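Local coordinates for flagellar biosynthesis protein flhA (Bacillus subtilis, PDB 3MIX) that takes part in the export of flagellar proteins, providing through its cytosolic domain an adaptor for delivery of late building blocks to the type III secretion system, at residues E317-S322 and K350-R355; E112-E117 and T179-Q184; D32-P37 and V41-I46; D47-E52 and H187-R192. One frame throughout, in Å; residues are numbered along the deposited sequence.

Contact 1 (E317-S322 and K350-R355)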
loop_
_atom_site.group_PDB
_atom_site.type_symbol
_atom_site.label_atom_id
_atom_site.label_comp_id
_atom_site.label_asym_id
_atom_site.label_seq_id
_atom_site.Cartn_x
_atom_site.Cartn_y
_atom_site.Cartn_z
ATOM N N GLU A 317 19.171 13.419 -9.642
ATOM C CA GLU A 317 20.219 12.784 -8.832
ATOM C C GLU A 317 20.632 13.664 -7.648
ATOM O O GLU A 317 20.923 13.154 -6.562
ATOM C CB GLU A 317 21.459 12.462 -9.682
ATOM C CG GLU A 317 21.201 11.625 -10.945
ATOM C CD GLU A 317 21.019 10.137 -10.674
ATOM O OE1 GLU A 317 21.802 9.562 -9.885
ATOM O OE2 GLU A 317 20.101 9.534 -11.271
ATOM N N SER A 318 20.643 14.979 -7.869
ATOM C CA SER A 318 21.059 15.962 -6.860
ATOM C C SER A 318 20.074 16.073 -5.697
ATOM O O SER A 318 20.474 16.072 -4.535
ATOM C CB SER A 318 21.279 17.335 -7.507
ATOM O OG SER A 318 21.399 18.355 -6.530
ATOM N N ILE A 319 18.788 16.168 -6.020
ATOM C CA ILE A 319 17.742 16.163 -5.003
ATOM C C ILE A 319 17.686 14.799 -4.311
ATOM O O ILE A 319 17.523 14.723 -3.092
ATOM C CB ILE A 319 16.372 16.552 -5.585
ATOM C CG1 ILE A 319 16.477 17.864 -6.367
ATOM C CG2 ILE A 319 15.336 16.685 -4.468
ATOM C CD1 ILE A 319 15.284 18.162 -7.258
ATOM N N VAL A 320 17.867 13.732 -5.086
ATOM C CA VAL A 320 17.841 12.365 -4.552
ATOM C C VAL A 320 18.887 12.142 -3.458
ATOM O O VAL A 320 18.568 11.573 -2.413
ATOM C CB VAL A 320 17.937 11.283 -5.675
ATOM C CG1 VAL A 320 18.273 9.909 -5.103
ATOM C CG2 VAL A 320 16.631 11.214 -6.462
ATOM N N ARG A 321 20.119 12.600 -3.681
ATOM C CA ARG A 321 21.167 12.434 -2.670
ATOM C C ARG A 321 20.988 13.333 -1.436
ATOM O O ARG A 321 21.241 12.885 -0.316
ATOM C CB ARG A 321 22.587 12.536 -3.262
ATOM C CG ARG A 321 23.005 13.902 -3.797
ATOM C CD ARG A 321 24.510 14.063 -3.699
ATOM N NE ARG A 321 25.025 15.128 -4.562
ATOM C CZ ARG A 321 25.546 14.933 -5.771
ATOM N NH1 ARG A 321 25.631 13.708 -6.282
ATOM N NH2 ARG A 321 25.988 15.969 -6.473
ATOM N N SER A 322 20.547 14.578 -1.636
ATOM C CA SER A 322 20.263 15.480 -0.512
ATOM C C SER A 322 19.299 14.769 0.436
ATOM O O SER A 322 19.570 14.663 1.637
ATOM C CB SER A 322 19.645 16.808 -0.969
ATOM O OG SER A 322 19.912 17.088 -2.329
ATOM N N LYS A 350 6.855 13.403 -4.305
ATOM C CA LYS A 350 6.567 11.984 -4.110
ATOM C C LYS A 350 6.839 11.134 -5.351
ATOM O O LYS A 350 7.490 10.086 -5.261
ATOM C CB LYS A 350 5.127 11.787 -3.612
ATOM C CG LYS A 350 4.771 10.341 -3.331
ATOM C CD LYS A 350 5.498 9.805 -2.122
ATOM C CE LYS A 350 5.371 8.295 -2.039
ATOM N NZ LYS A 350 6.073 7.774 -0.826
ATOM N N GLN A 351 6.334 11.584 -6.500
ATOM C CA GLN A 351 6.588 10.932 -7.784
ATOM C C GLN A 351 8.096 10.725 -8.018
ATOM O O GLN A 351 8.546 9.626 -8.378
ATOM C CB GLN A 351 6.033 11.794 -8.916
ATOM C CG GLN A 351 4.779 11.283 -9.585
ATOM C CD GLN A 351 4.247 12.265 -10.616
ATOM O OE1 GLN A 351 5.000 12.791 -11.448
ATOM N NE2 GLN A 351 2.942 12.536 -10.554
ATOM N N LEU A 352 8.857 11.799 -7.808
ATOM C CA LEU A 352 10.302 11.807 -7.977
ATOM C C LEU A 352 11.029 10.815 -7.073
ATOM O O LEU A 352 11.918 10.097 -7.533
ATOM C CB LEU A 352 10.834 13.224 -7.749
ATOM C CG LEU A 352 12.330 13.508 -7.807
ATOM C CD1 LEU A 352 12.945 12.977 -9.095
ATOM C CD2 LEU A 352 12.562 15.005 -7.662
ATOM N N LEU A 353 10.658 10.774 -5.797
ATOM C CA LEU A 353 11.370 9.929 -4.834
ATOM C C LEU A 353 10.929 8.473 -4.837
ATOM O O LEU A 353 11.559 7.638 -4.178
ATOM C CB LEU A 353 11.275 10.504 -3.418
ATOM C CG LEU A 353 12.080 11.781 -3.166
ATOM C CD1 LEU A 353 11.800 12.325 -1.780
ATOM C CD2 LEU A 353 13.587 11.561 -3.385
ATOM N N GLU A 354 9.863 8.181 -5.589
ATOM C CA GLU A 354 9.180 6.882 -5.544
ATOM C C GLU A 354 10.116 5.705 -5.807
ATOM O O GLU A 354 10.139 4.744 -5.034
ATOM C CB GLU A 354 8.006 6.848 -6.532
ATOM C CG GLU A 354 7.131 5.589 -6.432
ATOM C CD GLU A 354 6.620 5.101 -7.787
ATOM O OE1 GLU A 354 7.073 5.619 -8.833
ATOM O OE2 GLU A 354 5.768 4.184 -7.805
ATOM N N ARG A 355 10.886 5.784 -6.888
ATOM C CA ARG A 355 11.783 4.698 -7.273
ATOM C C ARG A 355 13.009 4.595 -6.360
ATOM O O ARG A 355 13.608 3.523 -6.232
ATOM C CB ARG A 355 12.220 4.865 -8.729
ATOM C CG ARG A 355 12.816 3.614 -9.351
ATOM C CD ARG A 355 13.001 3.770 -10.855
ATOM N NE ARG A 355 11.726 3.698 -11.571
ATOM C CZ ARG A 355 11.600 3.558 -12.890
ATOM N NH1 ARG A 355 12.676 3.470 -13.668
ATOM N NH2 ARG A 355 10.389 3.500 -13.431
#

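Contact 2 (E112-E117 and T179-Q184)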
loop_
_atom_site.group_PDB
_atom_site.type_symbol
_atom_site.label_atom_id
_atom_site.label_comp_id
_atom_site.label_asym_id
_atom_site.label_seq_id
_atom_site.Cartn_x
_atom_site.Cartn_y
_atom_site.Cartn_z
ATOM N N GLU A 112 4.790 -12.650 -8.186
ATOM C CA GLU A 112 5.424 -13.092 -6.949
ATOM C C GLU A 112 5.917 -11.873 -6.181
ATOM O O GLU A 112 6.637 -11.048 -6.726
ATOM C CB GLU A 112 6.589 -14.038 -7.236
ATOM C CG GLU A 112 7.378 -14.415 -5.993
ATOM C CD GLU A 112 8.425 -15.482 -6.252
ATOM O OE1 GLU A 112 8.392 -16.107 -7.329
ATOM O OE2 GLU A 112 9.282 -15.700 -5.372
ATOM N N VAL A 113 5.523 -11.764 -4.916
ATOM C CA VAL A 113 5.929 -10.631 -4.090
ATOM C C VAL A 113 6.731 -11.099 -2.898
ATOM O O VAL A 113 7.334 -10.301 -2.198
ATOM C CB VAL A 113 4.708 -9.768 -3.609
ATOM C CG1 VAL A 113 4.025 -9.105 -4.797
ATOM C CG2 VAL A 113 3.708 -10.595 -2.777
ATOM N N ALA A 114 6.710 -12.399 -2.649
ATOM C CA ALA A 114 7.423 -12.956 -1.515
ATOM C C ALA A 114 7.634 -14.441 -1.683
ATOM O O ALA A 114 6.804 -15.136 -2.256
ATOM C CB ALA A 114 6.665 -12.683 -0.225
ATOM N N LYS A 115 8.764 -14.917 -1.179
ATOM C CA LYS A 115 8.972 -16.345 -0.992
ATOM C C LYS A 115 9.734 -16.578 0.293
ATOM O O LYS A 115 10.395 -15.670 0.813
ATOM C CB LYS A 115 9.645 -17.005 -2.206
ATOM C CG LYS A 115 11.027 -16.488 -2.581
ATOM C CD LYS A 115 11.508 -17.182 -3.856
ATOM C CE LYS A 115 12.696 -16.463 -4.481
ATOM N NZ LYS A 115 12.788 -16.721 -5.943
ATOM N N GLY A 116 9.612 -17.789 0.823
ATOM C CA GLY A 116 10.246 -18.131 2.081
ATOM C C GLY A 116 10.262 -19.621 2.327
ATOM O O GLY A 116 9.869 -20.412 1.464
ATOM N N GLU A 117 10.718 -19.987 3.519
ATOM C CA GLU A 117 10.867 -21.377 3.924
ATOM C C GLU A 117 10.485 -21.530 5.391
ATOM O O GLU A 117 10.808 -20.680 6.221
ATOM C CB GLU A 117 12.300 -21.871 3.672
ATOM C CG GLU A 117 13.417 -21.133 4.445
ATOM C CD GLU A 117 13.540 -19.643 4.096
ATOM O OE1 GLU A 117 13.282 -19.266 2.927
ATOM O OE2 GLU A 117 13.899 -18.845 4.994
ATOM N N THR A 179 1.056 -10.559 5.936
ATOM C CA THR A 179 0.465 -9.269 6.287
ATOM C C THR A 179 1.306 -8.061 5.882
ATOM O O THR A 179 0.775 -7.069 5.379
ATOM C CB THR A 179 -0.166 -9.154 7.764
ATOM O OG1 THR A 179 0.401 -8.054 8.496
ATOM C CG2 THR A 179 -0.043 -10.370 8.542
ATOM N N GLU A 180 2.609 -8.155 6.090
ATOM C CA GLU A 180 3.532 -7.115 5.652
ATOM C C GLU A 180 3.556 -6.989 4.137
ATOM O O GLU A 180 3.658 -5.890 3.615
ATOM C CB GLU A 180 4.951 -7.366 6.174
ATOM C CG GLU A 180 5.116 -7.252 7.703
ATOM C CD GLU A 180 4.629 -5.927 8.295
ATOM O OE1 GLU A 180 4.963 -4.852 7.747
ATOM O OE2 GLU A 180 3.931 -5.966 9.344
ATOM N N LYS A 181 3.473 -8.107 3.427
ATOM C CA LYS A 181 3.488 -8.043 1.957
ATOM C C LYS A 181 2.214 -7.489 1.386
ATOM O O LYS A 181 2.253 -6.741 0.422
ATOM C CB LYS A 181 3.834 -9.382 1.305
ATOM C CG LYS A 181 5.207 -9.351 0.645
ATOM C CD LYS A 181 6.324 -9.326 1.641
ATOM C CE LYS A 181 7.385 -8.277 1.283
ATOM N NZ LYS A 181 7.753 -8.256 -0.171
ATOM N N ILE A 182 1.089 -7.845 1.988
ATOM C CA ILE A 182 -0.194 -7.284 1.588
ATOM C C ILE A 182 -0.214 -5.777 1.828
ATOM O O ILE A 182 -0.744 -5.014 1.003
ATOM C CB ILE A 182 -1.363 -8.009 2.280
ATOM C CG1 ILE A 182 -1.475 -9.435 1.714
ATOM C CG2 ILE A 182 -2.664 -7.284 2.043
ATOM C CD1 ILE A 182 -2.477 -10.312 2.437
ATOM N N LYS A 183 0.389 -5.354 2.941
ATOM C CA LYS A 183 0.476 -3.930 3.276
ATOM C C LYS A 183 1.301 -3.185 2.236
ATOM O O LYS A 183 0.919 -2.105 1.816
ATOM C CB LYS A 183 1.054 -3.721 4.681
ATOM C CG LYS A 183 0.011 -3.927 5.781
ATOM C CD LYS A 183 0.647 -4.050 7.149
ATOM C CE LYS A 183 1.323 -2.761 7.558
ATOM N NZ LYS A 183 1.930 -2.876 8.921
ATOM N N GLN A 184 2.392 -3.795 1.788
ATOM C CA GLN A 184 3.242 -3.162 0.798
ATOM C C GLN A 184 2.528 -3.048 -0.561
ATOM O O GLN A 184 2.879 -2.185 -1.372
ATOM C CB GLN A 184 4.558 -3.942 0.660
ATOM C CG GLN A 184 5.565 -3.366 -0.356
ATOM C CD GLN A 184 6.818 -4.231 -0.551
ATOM O OE1 GLN A 184 7.535 -4.088 -1.551
ATOM N NE2 GLN A 184 7.083 -5.137 0.399
#

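Contact 3 (D32-P37 and V41-I46)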
loop_
_atom_site.group_PDB
_atom_site.type_symbol
_atom_site.label_atom_id
_atom_site.label_comp_id
_atom_site.label_asym_id
_atom_site.label_seq_id
_atom_site.Cartn_x
_atom_site.Cartn_y
_atom_site.Cartn_z
ATOM N N ASP A 32 2.664 -30.831 -15.058
ATOM C CA ASP A 32 1.278 -31.264 -15.256
ATOM C C ASP A 32 0.987 -31.638 -16.722
ATOM O O ASP A 32 1.890 -31.657 -17.564
ATOM C CB ASP A 32 0.294 -30.197 -14.745
ATOM C CG ASP A 32 0.306 -30.063 -13.226
ATOM O OD1 ASP A 32 0.199 -31.096 -12.532
ATOM O OD2 ASP A 32 0.411 -28.923 -12.721
ATOM N N GLU A 33 -0.275 -31.935 -17.015
ATOM C CA GLU A 33 -0.680 -32.420 -18.339
ATOM C C GLU A 33 -1.166 -31.323 -19.299
ATOM O O GLU A 33 -1.589 -31.629 -20.407
ATOM C CB GLU A 33 -1.764 -33.508 -18.197
ATOM C CG GLU A 33 -3.130 -32.994 -17.672
ATOM C CD GLU A 33 -3.143 -32.720 -16.169
ATOM O OE1 GLU A 33 -2.703 -31.625 -15.738
ATOM O OE2 GLU A 33 -3.611 -33.604 -15.416
ATOM N N LEU A 34 -1.089 -30.060 -18.882
ATOM C CA LEU A 34 -1.702 -28.935 -19.620
ATOM C C LEU A 34 -1.340 -28.851 -21.114
ATOM O O LEU A 34 -0.282 -28.346 -21.484
ATOM C CB LEU A 34 -1.424 -27.608 -18.908
ATOM C CG LEU A 34 -1.744 -27.515 -17.408
ATOM C CD1 LEU A 34 -1.648 -26.076 -16.929
ATOM C CD2 LEU A 34 -3.117 -28.090 -17.039
ATOM N N LYS A 35 -2.239 -29.348 -21.961
ATOM C CA LYS A 35 -1.980 -29.452 -23.400
ATOM C C LYS A 35 -3.155 -28.973 -24.269
ATOM O O LYS A 35 -2.961 -28.303 -25.286
ATOM C CB LYS A 35 -1.583 -30.894 -23.773
ATOM C CG LYS A 35 -2.731 -31.919 -23.772
ATOM C CD LYS A 35 -3.171 -32.264 -22.349
ATOM C CE LYS A 35 -4.653 -32.023 -22.124
ATOM N NZ LYS A 35 -4.875 -31.437 -20.790
ATOM N N SER A 36 -4.366 -29.342 -23.862
ATOM C CA SER A 36 -5.572 -29.041 -24.607
ATOM C C SER A 36 -5.959 -27.576 -24.370
ATOM O O SER A 36 -5.521 -26.978 -23.385
ATOM C CB SER A 36 -6.697 -29.972 -24.161
ATOM O OG SER A 36 -7.035 -29.704 -22.815
ATOM N N PRO A 37 -6.762 -26.994 -25.282
ATOM C CA PRO A 37 -7.269 -25.635 -25.077
ATOM C C PRO A 37 -7.910 -25.420 -23.699
ATOM O O PRO A 37 -7.720 -24.369 -23.096
ATOM C CB PRO A 37 -8.307 -25.479 -26.194
ATOM C CG PRO A 37 -7.787 -26.328 -27.286
ATOM C CD PRO A 37 -7.136 -27.517 -26.615
ATOM N N VAL A 41 -5.940 -22.782 -20.159
ATOM C CA VAL A 41 -6.464 -21.570 -19.484
ATOM C C VAL A 41 -5.989 -21.478 -18.034
ATOM O O VAL A 41 -5.758 -20.386 -17.530
ATOM C CB VAL A 41 -8.004 -21.497 -19.433
ATOM C CG1 VAL A 41 -8.462 -20.060 -19.511
ATOM C CG2 VAL A 41 -8.587 -22.267 -20.551
ATOM N N GLN A 42 -5.856 -22.633 -17.377
ATOM C CA GLN A 42 -5.509 -22.671 -15.947
ATOM C C GLN A 42 -4.108 -22.106 -15.727
ATOM O O GLN A 42 -3.829 -21.589 -14.673
ATOM C CB GLN A 42 -5.643 -24.089 -15.353
ATOM C CG GLN A 42 -7.026 -24.762 -15.499
ATOM C CD GLN A 42 -8.180 -23.971 -14.877
ATOM O OE1 GLN A 42 -8.001 -23.199 -13.925
ATOM N NE2 GLN A 42 -9.377 -24.172 -15.411
ATOM N N LEU A 43 -3.249 -22.170 -16.740
ATOM C CA LEU A 43 -1.977 -21.444 -16.704
ATOM C C LEU A 43 -2.143 -19.932 -16.532
ATOM O O LEU A 43 -1.220 -19.261 -16.101
ATOM C CB LEU A 43 -1.147 -21.699 -17.967
ATOM C CG LEU A 43 -0.335 -22.977 -18.156
ATOM C CD1 LEU A 43 0.303 -22.948 -19.517
ATOM C CD2 LEU A 43 0.742 -23.133 -17.070
ATOM N N LEU A 44 -3.297 -19.394 -16.922
ATOM C CA LEU A 44 -3.537 -17.958 -16.794
ATOM C C LEU A 44 -4.059 -17.672 -15.394
ATOM O O LEU A 44 -5.254 -17.839 -15.116
ATOM C CB LEU A 44 -4.509 -17.448 -17.864
ATOM C CG LEU A 44 -4.259 -17.899 -19.299
ATOM C CD1 LEU A 44 -5.418 -17.493 -20.216
ATOM C CD2 LEU A 44 -2.918 -17.398 -19.818
ATOM N N HIS A 45 -3.141 -17.264 -14.519
ATOM C CA HIS A 45 -3.440 -17.031 -13.116
ATOM C C HIS A 45 -3.908 -15.622 -12.968
ATOM O O HIS A 45 -3.140 -14.693 -13.203
ATOM C CB HIS A 45 -2.191 -17.217 -12.252
ATOM C CG HIS A 45 -1.760 -18.645 -12.130
ATOM N ND1 HIS A 45 -1.988 -19.396 -10.997
ATOM C CD2 HIS A 45 -1.139 -19.465 -13.010
ATOM C CE1 HIS A 45 -1.516 -20.616 -11.182
ATOM N NE2 HIS A 45 -0.991 -20.682 -12.394
ATOM N N ILE A 46 -5.160 -15.445 -12.562
ATOM C CA ILE A 46 -5.682 -14.082 -12.427
ATOM C C ILE A 46 -6.195 -13.791 -10.996
ATOM O O ILE A 46 -6.668 -12.692 -10.717
ATOM C CB ILE A 46 -6.704 -13.726 -13.569
ATOM C CG1 ILE A 46 -7.766 -14.806 -13.739
ATOM C CG2 ILE A 46 -5.991 -13.570 -14.918
ATOM C CD1 ILE A 46 -9.056 -14.454 -13.125
#

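Contact 4 (D47-E52 and H187-R192)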
loop_
_atom_site.group_PDB
_atom_site.type_symbol
_atom_site.label_atom_id
_atom_site.label_comp_id
_atom_site.label_asym_id
_atom_site.label_seq_id
_atom_site.Cartn_x
_atom_site.Cartn_y
_atom_site.Cartn_z
ATOM N N ASP A 47 -6.062 -14.771 -10.100
ATOM C CA ASP A 47 -6.488 -14.616 -8.717
ATOM C C ASP A 47 -5.775 -13.439 -8.036
ATOM O O ASP A 47 -4.577 -13.266 -8.183
ATOM C CB ASP A 47 -6.244 -15.897 -7.924
ATOM C CG ASP A 47 -6.852 -17.114 -8.576
ATOM O OD1 ASP A 47 -6.246 -17.651 -9.524
ATOM O OD2 ASP A 47 -7.927 -17.554 -8.131
ATOM N N PRO A 48 -6.517 -12.634 -7.276
ATOM C CA PRO A 48 -5.868 -11.482 -6.637
ATOM C C PRO A 48 -4.738 -11.855 -5.684
ATOM O O PRO A 48 -3.730 -11.143 -5.649
ATOM C CB PRO A 48 -7.006 -10.768 -5.882
ATOM C CG PRO A 48 -8.216 -11.557 -6.056
ATOM C CD PRO A 48 -7.921 -12.815 -6.864
ATOM N N ILE A 49 -4.882 -12.956 -4.935
ATOM C CA ILE A 49 -3.873 -13.366 -3.966
ATOM C C ILE A 49 -3.710 -14.872 -3.958
ATOM O O ILE A 49 -4.682 -15.606 -3.765
ATOM C CB ILE A 49 -4.216 -12.954 -2.485
ATOM C CG1 ILE A 49 -4.649 -11.483 -2.357
ATOM C CG2 ILE A 49 -3.026 -13.285 -1.546
ATOM C CD1 ILE A 49 -5.015 -11.066 -0.893
ATOM N N GLU A 50 -2.476 -15.327 -4.155
ATOM C CA GLU A 50 -2.192 -16.736 -4.182
ATOM C C GLU A 50 -1.068 -17.035 -3.220
ATOM O O GLU A 50 -0.015 -16.393 -3.266
ATOM C CB GLU A 50 -1.736 -17.192 -5.584
ATOM C CG GLU A 50 -2.700 -16.924 -6.702
ATOM C CD GLU A 50 -2.062 -17.221 -8.054
ATOM O OE1 GLU A 50 -1.961 -18.409 -8.393
ATOM O OE2 GLU A 50 -1.646 -16.270 -8.762
ATOM N N PHE A 51 -1.288 -18.037 -2.381
ATOM C CA PHE A 51 -0.270 -18.557 -1.498
ATOM C C PHE A 51 0.007 -19.998 -1.910
ATOM O O PHE A 51 -0.889 -20.850 -1.875
ATOM C CB PHE A 51 -0.735 -18.488 -0.043
ATOM C CG PHE A 51 0.275 -18.995 0.944
ATOM C CD1 PHE A 51 1.294 -18.167 1.408
ATOM C CD2 PHE A 51 0.209 -20.293 1.414
ATOM C CE1 PHE A 51 2.225 -18.628 2.315
ATOM C CE2 PHE A 51 1.152 -20.764 2.330
ATOM C CZ PHE A 51 2.150 -19.932 2.778
ATOM N N GLU A 52 1.254 -20.230 -2.321
ATOM C CA GLU A 52 1.732 -21.497 -2.825
ATOM C C GLU A 52 2.832 -22.062 -1.946
ATOM O O GLU A 52 3.709 -21.330 -1.479
ATOM C CB GLU A 52 2.277 -21.318 -4.237
ATOM C CG GLU A 52 1.222 -20.905 -5.247
ATOM C CD GLU A 52 1.750 -20.869 -6.670
ATOM O OE1 GLU A 52 2.944 -21.180 -6.892
ATOM O OE2 GLU A 52 0.960 -20.515 -7.580
ATOM N N HIS A 187 -2.405 -1.198 -2.340
ATOM C CA HIS A 187 -2.921 -0.318 -3.365
ATOM C C HIS A 187 -3.214 -1.090 -4.646
ATOM O O HIS A 187 -4.036 -0.648 -5.446
ATOM C CB HIS A 187 -1.929 0.815 -3.625
ATOM C CG HIS A 187 -0.602 0.359 -4.158
ATOM N ND1 HIS A 187 0.414 -0.101 -3.343
ATOM C CD2 HIS A 187 -0.118 0.321 -5.417
ATOM C CE1 HIS A 187 1.467 -0.399 -4.082
ATOM N NE2 HIS A 187 1.161 -0.174 -5.346
ATOM N N GLU A 188 -2.547 -2.239 -4.827
ATOM C CA GLU A 188 -2.812 -3.128 -5.951
ATOM C C GLU A 188 -4.067 -3.957 -5.737
ATOM O O GLU A 188 -4.560 -4.540 -6.681
ATOM C CB GLU A 188 -1.636 -4.095 -6.172
ATOM C CG GLU A 188 -0.420 -3.465 -6.855
ATOM C CD GLU A 188 0.783 -4.367 -6.774
ATOM O OE1 GLU A 188 0.617 -5.590 -6.975
ATOM O OE2 GLU A 188 1.899 -3.870 -6.488
ATOM N N LEU A 189 -4.566 -4.028 -4.496
ATOM C CA LEU A 189 -5.709 -4.899 -4.151
ATOM C C LEU A 189 -7.053 -4.186 -3.968
ATOM O O LEU A 189 -8.093 -4.833 -3.837
ATOM C CB LEU A 189 -5.383 -5.731 -2.894
ATOM C CG LEU A 189 -4.349 -6.857 -3.041
ATOM C CD1 LEU A 189 -3.799 -7.288 -1.634
ATOM C CD2 LEU A 189 -4.946 -8.063 -3.765
ATOM N N ILE A 190 -7.054 -2.856 -3.943
ATOM C CA ILE A 190 -8.328 -2.131 -3.923
ATOM C C ILE A 190 -8.893 -2.100 -5.368
ATOM O O ILE A 190 -8.876 -1.069 -6.036
ATOM C CB ILE A 190 -8.185 -0.719 -3.258
ATOM C CG1 ILE A 190 -9.522 0.042 -3.208
ATOM C CG2 ILE A 190 -7.175 0.136 -4.006
ATOM C CD1 ILE A 190 -10.486 -0.407 -2.167
ATOM N N GLY A 191 -9.354 -3.250 -5.853
ATOM C CA GLY A 191 -9.981 -3.339 -7.157
ATOM C C GLY A 191 -11.403 -2.811 -7.182
ATOM O O GLY A 191 -11.894 -2.231 -6.194
ATOM N N ARG A 192 -12.092 -3.054 -8.299
ATOM C CA ARG A 192 -13.439 -2.526 -8.487
ATOM C C ARG A 192 -14.393 -3.200 -7.544
ATOM O O ARG A 192 -15.282 -2.553 -6.965
ATOM C CB ARG A 192 -13.924 -2.731 -9.926
ATOM C CG ARG A 192 -15.214 -1.925 -10.229
ATOM C CD ARG A 192 -15.765 -2.286 -11.628
ATOM N NE ARG A 192 -17.009 -1.576 -11.890
ATOM C CZ ARG A 192 -17.086 -0.296 -12.269
ATOM N NH1 ARG A 192 -15.987 0.446 -12.436
ATOM N NH2 ARG A 192 -18.272 0.250 -12.470
#

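Contact 1 (E317-S322 and K350-R355)
Ile319 and Val320 on helix 313-332 each meet one leucine near the C-terminal end of helix 343-353, and methyl groups do all the touching. At the first pair, Ile319 CD1 lies 4.2 Å from Leu352 CD2, with the two side chains crossing at about a right angle. Leu352 reaches the other helix because its CG is turned anti to the backbone N (chi1 177°), while Ile319 stretches out through its longer branch, leaving CG2 beside its carbonyl carbon. At the second pair, Val320 CG2 approaches Leu353 CD2 to 4.3 Å. Here the backbones come closest, Val320 CA lying 6.9 Å from Leu353 CA, and Leu353 closes the remaining gap with the end of its side chain rather than with its CB.

The apolar patch extends beyond the two segments: Ile319 also packs on Val380 of strand 379-380, Val320 on Tyr356, and Leu353 on Val323 and Leu360. Polar bonding runs within the segments and their surroundings, as in the helical bond from Arg321 N to Glu317 O (3.0 Å) and in the ammonium of Lys350, which is bound by the carbonyl of Pro358.

Helix 343-353 joins the parallel strands 339-341 and 362-364 as a beta-alpha-beta crossover, and helix 313-332 packs against it. With no hydrogen bond or salt bridge between the segments, their association rests on loose van der Waals contact and the burial of methyl groups.

Contact 2 (E112-E117 and T179-Q184)
Val113 and Lys181 bring strand 111-117 and helix 170-189 together with their CA atoms 7.0 Å apart, at a classic beta bulge in which Val113 and Ala114 both sit opposite Leu106. The bulge lets two successive residues direct their CB atoms at the helix, and one lysine serves both. Lys181 CG rests 3.7 Å from Ala114 CB and 3.9 Å from Val113 CG2, the valine and lysine side chains sliding past each other in opposite directions. Beyond CG the lysine is bent at chi2 (72°), chi3 and chi4, which curls the ammonium back onto the strand. There Lys181 NZ donates a hydrogen bond of 2.9 Å to Val113 O. The nitrogen stands nearly in line with the C=O bond (158° at the oxygen), its offset being a 21° tilt out of the carbonyl plane. The aliphatic part of the lysine thus packs on apolar groups while its charged end is held by a backbone carbonyl.

Strand 111-117 is an outermost strand of the four-stranded mixed sheet within this chain. Its neighbour 103-108 supplies Leu106, which touches both Val113 and Lys181, while Ile182, directed away from the strand, packs on Leu80 of helix 69-84.

Contact 3 (D32-P37 and V41-I46)
Leu34 gives up more surface to this contact than any other residue, and it does so mainly to Leu43. Its CD1 methyl lies 3.6 Å from Leu43 CG and 3.8 Å from Leu43 CD2, so that one methyl of Leu34 sits against the branch point of the other leucine, the two side chains meeting at a slant. Leu34 CB already points at segment 41-46. Leu43 starts out to the side, and with its CG beside the backbone N (chi1 -79°) its end swings in to complete the pair. Behind this point Leu43 packs on Leu25 and Ala29 of helix 24-31.

The short helix 37-40 links the segments, a single turn with Ser36 at its N-cap; Ser36 OG makes a weak hydrogen bond to Ser39 N. Through this turn the chain passes from helix 24-31 toward strand 49-53. Pro37, first in the turn, points its CB away from segment 41-46 and takes part through its carbonyl: Pro37 O lies 3.4 Å from Val41 CG2, a van der Waals contact. Past Val41 a further turn is closed by Leu44 N bonding to Val41 O at 2.7 Å.

His45, on the outgoing chain, hydrogen-bonds through NE2 to Glu28 and through ND1 to Glu50 of strand 49-53; two carboxylates at one imidazole would probably favour its charged form. Leu34, Pro37 and Val41 also touch crystal neighbours, which may influence this surface turn.

Contact 4 (D47-E52 and H187-R192)
The pyrrolidine ring of Pro48 meets Leu189 through its CB corner, which lies 4.0 Å from Leu189 CD2, and the same methyl comes within 3.8 Å of Pro48 O, in the flat peptide leading into Ile49. No aromatic group takes part; the ring of Phe51 packs on Val174 and Ile178 of helix 170-189. Leu189 CD2 also sits 3.7 Å from Ile49 CG1, so this one methyl touches the proline ring, its carbonyl oxygen and the isoleucine branch. Its partner methyl, Leu189 CD1, lies 4.0 Å from Ile49 CD1. Ile49 and Leu189 cross at about a right angle. Ile49 CB does not point at the helix, but CG1 beside the backbone N (chi1 -48°) brings the end of the chain nearer.

Leu189 stands in the weakly bonded last turn of its helix, after a kink at 187-188. The backbone then passes through an inverse gamma turn centred on Ile190, closed by a weak bond from Gly191 N to Leu189 O, and Gly191 is the N-cap of helix 192-205. Strand 49-53 runs between 92-95 and 103-108, and the contact forms part of the apolar interface between helix 170-189 and one face of this mixed sheet.

In the fold
Contacts 2 and 4 are the closest neighbours, their centres 12 Å apart: both pack helix 170-189 onto the same four-stranded sheet, and they join directly where Ile182 CG2 lies 3.8 Å from Leu189 CD1. Contact 3, on the surface 20 Å from contact 4 between centres, touches it at residues 45 and 50. Contact 1 belongs to a separate C-terminal part of the chain. Its centre lies 25 Å from that of contact 2 and 42 Å from that of contact 3; from contact 4 it lies across the centre of the chain, with nearest atoms about 7 Å apart.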